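Local atomic coordinates of alcohol dehydrogenase, zinc-containing (PDB entry 1VJ0), a protein that probably works as a zinc-containing, medium-chain alcohol dehydrogenase, an oxidoreductase that carries two zinc ions in each subunit. Residues A[327-330]-A[331-334]; A[336-339]-A[340-343]; A[343-346]-A[347-350]. All blocks are in the same frame, centred on the assembly; numbering follows the deposited sequence.

Contact 1. Residues A[327-330]-A[331-334]; sequences SDTS and HFVK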
loop_
_atom_site.group_PDB
_atom_site.type_symbol
_atom_site.label_atom_id
_atom_site.label_comp_id
_atom_site.label_asym_id
_atom_site.label_seq_id
_atom_site.Cartn_x
_atom_site.Cartn_y
_atom_site.Cartn_z
ATOM N N SER A 327 3.014 14.767 -13.329
ATOM C CA SER A 327 2.340 14.796 -12.049
ATOM C C SER A 327 0.899 15.064 -12.325
ATOM O O SER A 327 0.530 15.453 -13.438
ATOM C CB SER A 327 2.908 15.918 -11.201
ATOM O OG SER A 327 2.888 17.121 -11.928
ATOM N N ASP A 328 0.076 14.866 -11.305
ATOM C CA ASP A 328 -1.332 15.140 -11.394
ATOM C C ASP A 328 -1.772 16.126 -10.318
ATOM O O ASP A 328 -0.956 16.693 -9.607
ATOM C CB ASP A 328 -2.141 13.824 -11.392
ATOM C CG ASP A 328 -2.069 13.078 -10.098
ATOM O OD1 ASP A 328 -1.872 13.665 -9.003
ATOM O OD2 ASP A 328 -2.252 11.861 -10.086
ATOM N N THR A 329 -3.080 16.360 -10.227
ATOM C CA THR A 329 -3.607 17.316 -9.281
ATOM C C THR A 329 -3.377 16.947 -7.816
ATOM O O THR A 329 -3.216 17.828 -7.037
ATOM C CB THR A 329 -5.086 17.518 -9.548
ATOM O OG1 THR A 329 -5.231 18.146 -10.832
ATOM C CG2 THR A 329 -5.720 18.462 -8.538
ATOM N N SER A 330 -3.334 15.663 -7.461
ATOM C CA SER A 330 -2.986 15.291 -6.105
ATOM C C SER A 330 -1.540 15.696 -5.794
ATOM O O SER A 330 -1.241 16.212 -4.719
ATOM C CB SER A 330 -3.230 13.792 -5.817
ATOM O OG SER A 330 -2.234 12.955 -6.459
ATOM N N HIS A 331 -0.631 15.515 -6.737
ATOM C CA HIS A 331 0.731 15.912 -6.509
ATOM C C HIS A 331 0.864 17.430 -6.418
ATOM O O HIS A 331 1.660 17.950 -5.606
ATOM C CB HIS A 331 1.644 15.395 -7.623
ATOM C CG HIS A 331 1.582 13.924 -7.827
ATOM N ND1 HIS A 331 1.344 13.361 -9.066
ATOM C CD2 HIS A 331 1.678 12.888 -6.951
ATOM C CE1 HIS A 331 1.345 12.036 -8.952
ATOM N NE2 HIS A 331 1.538 11.720 -7.679
ATOM N N PHE A 332 0.118 18.117 -7.281
ATOM C CA PHE A 332 0.014 19.596 -7.304
ATOM C C PHE A 332 -0.310 20.197 -5.904
ATOM O O PHE A 332 0.407 21.033 -5.351
ATOM C CB PHE A 332 -1.016 19.980 -8.410
ATOM C CG PHE A 332 -1.528 21.398 -8.339
ATOM C CD1 PHE A 332 -0.696 22.478 -8.542
ATOM C CD2 PHE A 332 -2.834 21.635 -8.057
ATOM C CE1 PHE A 332 -1.219 23.795 -8.478
ATOM C CE2 PHE A 332 -3.346 22.940 -7.971
ATOM C CZ PHE A 332 -2.530 23.997 -8.181
ATOM N N VAL A 333 -1.386 19.719 -5.319
ATOM C CA VAL A 333 -1.841 20.230 -4.047
ATOM C C VAL A 333 -0.789 19.965 -2.956
ATOM O O VAL A 333 -0.449 20.845 -2.145
ATOM C CB VAL A 333 -3.203 19.538 -3.718
ATOM C CG1 VAL A 333 -3.521 19.569 -2.241
ATOM C CG2 VAL A 333 -4.299 20.121 -4.546
ATOM N N LYS A 334 -0.251 18.758 -2.931
ATOM C CA LYS A 334 0.723 18.423 -1.893
ATOM C C LYS A 334 2.039 19.169 -2.070
ATOM O O LYS A 334 2.733 19.510 -1.103
ATOM C CB LYS A 334 0.931 16.913 -1.829
ATOM C CG LYS A 334 -0.343 16.160 -1.580
ATOM C CD LYS A 334 -0.196 14.650 -1.728
ATOM C CE LYS A 334 -1.582 13.989 -1.635
ATOM N NZ LYS A 334 -1.650 12.511 -2.040
HETATM O O HOH W 1 -0.390 12.106 -4.396
#

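Contact 2. Residues A[336-339]-A[340-343]; sequences VSIT and SRNY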
loop_
_atom_site.group_PDB
_atom_site.type_symbol
_atom_site.label_atom_id
_atom_site.label_comp_id
_atom_site.label_asym_id
_atom_site.label_seq_id
_atom_site.Cartn_x
_atom_site.Cartn_y
_atom_site.Cartn_z
ATOM N N VAL A 336 2.256 22.258 -3.439
ATOM C CA VAL A 336 1.964 23.586 -2.964
ATOM C C VAL A 336 2.055 23.618 -1.434
ATOM O O VAL A 336 2.651 24.547 -0.887
ATOM C CB VAL A 336 0.577 24.071 -3.474
ATOM C CG1 VAL A 336 0.110 25.312 -2.757
ATOM C CG2 VAL A 336 0.611 24.267 -4.972
ATOM N N SER A 337 1.533 22.603 -0.735
ATOM C CA SER A 337 1.626 22.602 0.755
ATOM C C SER A 337 3.078 22.564 1.255
ATOM O O SER A 337 3.471 23.371 2.119
ATOM C CB SER A 337 0.777 21.474 1.369
ATOM O OG SER A 337 0.923 21.430 2.794
ATOM N N ILE A 338 3.884 21.653 0.711
ATOM C CA ILE A 338 5.299 21.579 1.120
ATOM C C ILE A 338 6.028 22.880 0.800
ATOM O O ILE A 338 6.789 23.427 1.614
ATOM C CB ILE A 338 5.989 20.384 0.459
ATOM C CG1 ILE A 338 5.453 19.072 1.045
ATOM C CG2 ILE A 338 7.498 20.414 0.680
ATOM C CD1 ILE A 338 5.812 17.829 0.127
ATOM N N THR A 339 5.796 23.371 -0.407
ATOM C CA THR A 339 6.454 24.566 -0.881
ATOM C C THR A 339 6.163 25.759 0.066
ATOM O O THR A 339 7.059 26.525 0.420
ATOM C CB THR A 339 6.047 24.843 -2.326
ATOM O OG1 THR A 339 6.543 23.798 -3.174
ATOM C CG2 THR A 339 6.712 26.119 -2.839
ATOM N N SER A 340 4.907 25.857 0.504
ATOM C CA SER A 340 4.420 26.965 1.311
ATOM C C SER A 340 5.097 27.020 2.688
ATOM O O SER A 340 5.135 28.072 3.293
ATOM C CB SER A 340 2.902 26.865 1.463
ATOM O OG SER A 340 2.600 25.856 2.420
ATOM N N ARG A 341 5.623 25.899 3.170
ATOM C CA ARG A 341 6.431 25.897 4.376
ATOM C C ARG A 341 7.913 26.118 4.097
ATOM O O ARG A 341 8.702 26.070 5.010
ATOM C CB ARG A 341 6.280 24.605 5.136
ATOM C CG ARG A 341 4.847 24.274 5.581
ATOM C CD ARG A 341 4.758 22.970 6.406
ATOM N NE ARG A 341 4.787 21.741 5.583
ATOM C CZ ARG A 341 5.721 20.770 5.661
ATOM N NH1 ARG A 341 6.780 20.847 6.489
ATOM N NH2 ARG A 341 5.602 19.715 4.844
ATOM N N ASN A 342 8.304 26.334 2.844
ATOM C CA ASN A 342 9.730 26.422 2.525
ATOM C C ASN A 342 10.049 27.528 1.531
ATOM O O ASN A 342 11.057 27.455 0.767
ATOM C CB ASN A 342 10.159 25.069 1.972
ATOM C CG ASN A 342 10.163 23.984 3.017
ATOM O OD1 ASN A 342 11.087 23.893 3.790
ATOM N ND2 ASN A 342 9.173 23.110 2.979
ATOM N N TYR A 343 9.224 28.565 1.527
ATOM C CA TYR A 343 9.430 29.676 0.587
ATOM C C TYR A 343 10.824 30.290 0.663
ATOM O O TYR A 343 11.435 30.558 -0.355
ATOM C CB TYR A 343 8.396 30.810 0.807
ATOM C CG TYR A 343 6.996 30.491 0.308
ATOM C CD1 TYR A 343 6.799 29.954 -0.958
ATOM C CD2 TYR A 343 5.873 30.774 1.083
ATOM C CE1 TYR A 343 5.527 29.652 -1.445
ATOM C CE2 TYR A 343 4.575 30.470 0.605
ATOM C CZ TYR A 343 4.417 29.923 -0.675
ATOM O OH TYR A 343 3.176 29.602 -1.205
#

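Contact 3. Residues A[343-346]-A[347-350]; sequences YQLL and SKLI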
loop_
_atom_site.group_PDB
_atom_site.type_symbol
_atom_site.label_atom_id
_atom_site.label_comp_id
_atom_site.label_asym_id
_atom_site.label_seq_id
_atom_site.Cartn_x
_atom_site.Cartn_y
_atom_site.Cartn_z
ATOM N N TYR A 343 9.224 28.565 1.527
ATOM C CA TYR A 343 9.430 29.676 0.587
ATOM C C TYR A 343 10.824 30.290 0.663
ATOM O O TYR A 343 11.435 30.558 -0.355
ATOM C CB TYR A 343 8.396 30.810 0.807
ATOM C CG TYR A 343 6.996 30.491 0.308
ATOM C CD1 TYR A 343 6.799 29.954 -0.958
ATOM C CD2 TYR A 343 5.873 30.774 1.083
ATOM C CE1 TYR A 343 5.527 29.652 -1.445
ATOM C CE2 TYR A 343 4.575 30.470 0.605
ATOM C CZ TYR A 343 4.417 29.923 -0.675
ATOM O OH TYR A 343 3.176 29.602 -1.205
ATOM N N GLN A 344 11.322 30.553 1.850
ATOM C CA GLN A 344 12.616 31.195 1.951
ATOM C C GLN A 344 13.777 30.322 1.431
ATOM O O GLN A 344 14.706 30.831 0.805
ATOM C CB GLN A 344 12.879 31.638 3.384
ATOM C CG GLN A 344 12.127 32.925 3.792
ATOM C CD GLN A 344 12.342 33.261 5.268
ATOM O OE1 GLN A 344 13.029 34.249 5.588
ATOM N NE2 GLN A 344 11.809 32.400 6.177
ATOM N N LEU A 345 13.744 29.026 1.697
ATOM C CA LEU A 345 14.736 28.114 1.112
ATOM C C LEU A 345 14.577 28.034 -0.384
ATOM O O LEU A 345 15.535 28.197 -1.103
ATOM C CB LEU A 345 14.639 26.715 1.744
ATOM C CG LEU A 345 15.027 26.771 3.242
ATOM C CD1 LEU A 345 14.948 25.353 3.732
ATOM C CD2 LEU A 345 16.360 27.348 3.490
ATOM N N LEU A 346 13.354 27.795 -0.860
ATOM C CA LEU A 346 13.132 27.573 -2.288
ATOM C C LEU A 346 13.310 28.833 -3.122
ATOM O O LEU A 346 13.605 28.728 -4.305
ATOM C CB LEU A 346 11.776 26.931 -2.546
ATOM C CG LEU A 346 11.704 25.514 -1.917
ATOM C CD1 LEU A 346 10.279 24.985 -1.815
ATOM C CD2 LEU A 346 12.521 24.553 -2.757
ATOM N N SER A 347 13.195 30.023 -2.525
ATOM C CA SER A 347 13.438 31.232 -3.319
ATOM C C SER A 347 14.901 31.303 -3.725
ATOM O O SER A 347 15.226 32.014 -4.671
ATOM C CB SER A 347 13.041 32.549 -2.626
ATOM O OG SER A 347 13.689 32.696 -1.375
ATOM N N LYS A 348 15.785 30.598 -3.020
ATOM C CA LYS A 348 17.176 30.580 -3.396
ATOM C C LYS A 348 17.449 30.013 -4.820
ATOM O O LYS A 348 18.505 30.249 -5.397
ATOM C CB LYS A 348 18.003 29.818 -2.343
ATOM C CG LYS A 348 17.982 30.443 -0.920
ATOM C CD LYS A 348 18.848 29.622 0.045
ATOM C CE LYS A 348 18.727 30.131 1.463
ATOM N NZ LYS A 348 19.391 31.460 1.629
ATOM N N LEU A 349 16.535 29.255 -5.362
ATOM C CA LEU A 349 16.669 28.673 -6.671
ATOM C C LEU A 349 16.471 29.708 -7.788
ATOM O O LEU A 349 16.961 29.519 -8.894
ATOM C CB LEU A 349 15.659 27.556 -6.835
ATOM C CG LEU A 349 15.993 26.186 -6.259
ATOM C CD1 LEU A 349 16.216 26.216 -4.776
ATOM C CD2 LEU A 349 14.861 25.216 -6.569
ATOM N N ILE A 350 15.775 30.807 -7.495
ATOM C CA ILE A 350 15.498 31.831 -8.527
ATOM C C ILE A 350 16.680 32.741 -8.640
ATOM O O ILE A 350 16.964 33.496 -7.738
ATOM C CB ILE A 350 14.201 32.612 -8.232
ATOM C CG1 ILE A 350 13.033 31.628 -8.218
ATOM C CG2 ILE A 350 14.000 33.737 -9.313
ATOM C CD1 ILE A 350 11.803 32.106 -7.504
#

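Contact 1. Residues A[327-330]-A[331-334]
D328 and H331 close a capping box at the start of helix 329-340, the carboxylate holding H331 N and the imidazole holding D328 N. The bond from H331 N to D328 OD1 is 3.2 Å long and met nearly along the C-O axis. The same OD1 also accepts from S330 OG at 2.7 Å, on the side of the other carboxylate oxygen. In return D328 N donates to H331 ND1 over 3.0 Å, reaching it 18° out of the ring plane. With CG beside its own backbone N (chi1 -56°), H331 turns its ring back under the cap; OD1 lies over one face, toward the rim, with carboxylate and ring planes 7° apart. The site is buried; the ring of H185 from helix 170-188 stacks on H331. The side towards K334 is looser: its extended chain runs past S330 O, and a water links K334 NZ (2.7 Å) to S330 OG (2.9 Å). Without the imidazole, as with an alanine here, D328 N would probably lose its acceptor and a gap would open against the carboxylate. OD2 forms a salt bridge with K122 of the second subunit, so the carboxylate joins the helix cap to a subunit interface. ND1, as the acceptor of D328 N, is probably unprotonated.

Contact 2. Residues A[336-339]-A[340-343]
Local bonds from S340, R341 and N342 back to S337, I338 and T339 close the end of helix 329-340, where the chain passes through R341 and N342 into helix 343-346. Two side chains take part. N342 ND2 gives a nearly straight bond to I338 O (2.8 Å, 162° at the hydrogen), with that oxygen close to the amide plane. R341 N donates to the same oxygen at 3.1 Å, from the opposite face of the carbonyl, so two donors hold I338 O. S340, its OG lying between backbone N and carbonyl carbon (chi1 77°), folds back to give its hydroxyl to S337 O at 2.7 Å. N342 N closes the turn on T339 O over 2.7 Å, from above the carbonyl plane. Helices 170-188 and 206-217, the latter part of what is by family the Rossmann-type, probably coenzyme-binding domain, flank this turn: T339 packs on V172 and F210, and N342 on V213. One face of the Y343 ring covers T339 O, which stands 3.7 Å above its plane toward the rim, while its hydroxyl bonds to D168. On another side the guanidinium of R341 passes obliquely by I338, NH2 coming 3.9 Å from CG1, and R341 packs on G219 of the third subunit.

Contact 3. Residues A[343-346]-A[347-350]
S347 folds its side chain back on the short helix 343-346, where the chain leaves that helix through successive turns on its way to strand 352-355. This region lies against the nucleotide-binding-type domain expected for this dehydrogenase family. The side chains turn in different directions around the winding. The hydroxyl of S347 is set between its own backbone N and carbonyl carbon (chi1 56°) and points back along the helix, giving a bond to Q344 O over 3.0 Å that arrives well out of the carbonyl plane. K348 likewise runs back. Its CG lies 3.3 Å from L345 O, and its aliphatic chain crosses that of L345 at a slant, K348 CE coming within 4.2 Å of L345 CD2. The chain stays extended until its last torsion, where it bends (chi4 -70°), and K348 packs on L235 and E238 of helix 230-238.

Beneath these side chains S347 N keeps a helix-like bond to Y343 O (2.8 Å), and the next two amides close tighter turns, K348 N reaching L345 O at 3.1 Å and L349 N reaching L346 O at 3.2 Å, each from above the carbonyl plane.

L346 and L349 carry the packing against helix 206-217. L346 points its CB away from residues 347-350 overall, though CB still touches S347 N at 3.4 Å, and the side chain packs on F210 and V213 of that helix and on V172 of helix 170-188. L349 rests on L209 and F210, so helix 206-217 receives both leucines. Between themselves, L349 meets L346 at its backbone: L349 CD1 lies 3.7 Å from L346 O.

From the N terminus the three contacts run in series, none nested in or crossing another. Contact 1 starts helix 329-340, and contact 2 ends the same helix, their centres about 13 Å apart. Contact 3 begins on Y343, which it shares with contact 2, and carries the chain through helix 343-346 towards strand 352-355. Each closes only turns of its own local winding. Contacts 2 and 3 also touch directly, T339 CG2 lying 3.9 Å from L346 CD1, whereas contacts 1 and 3 stay about 9 Å apart at their nearest atoms. Helix 170-188 borders all three; helix 206-217 joins at contacts 2 and 3, and neighbouring subunits at contacts 1 and 2.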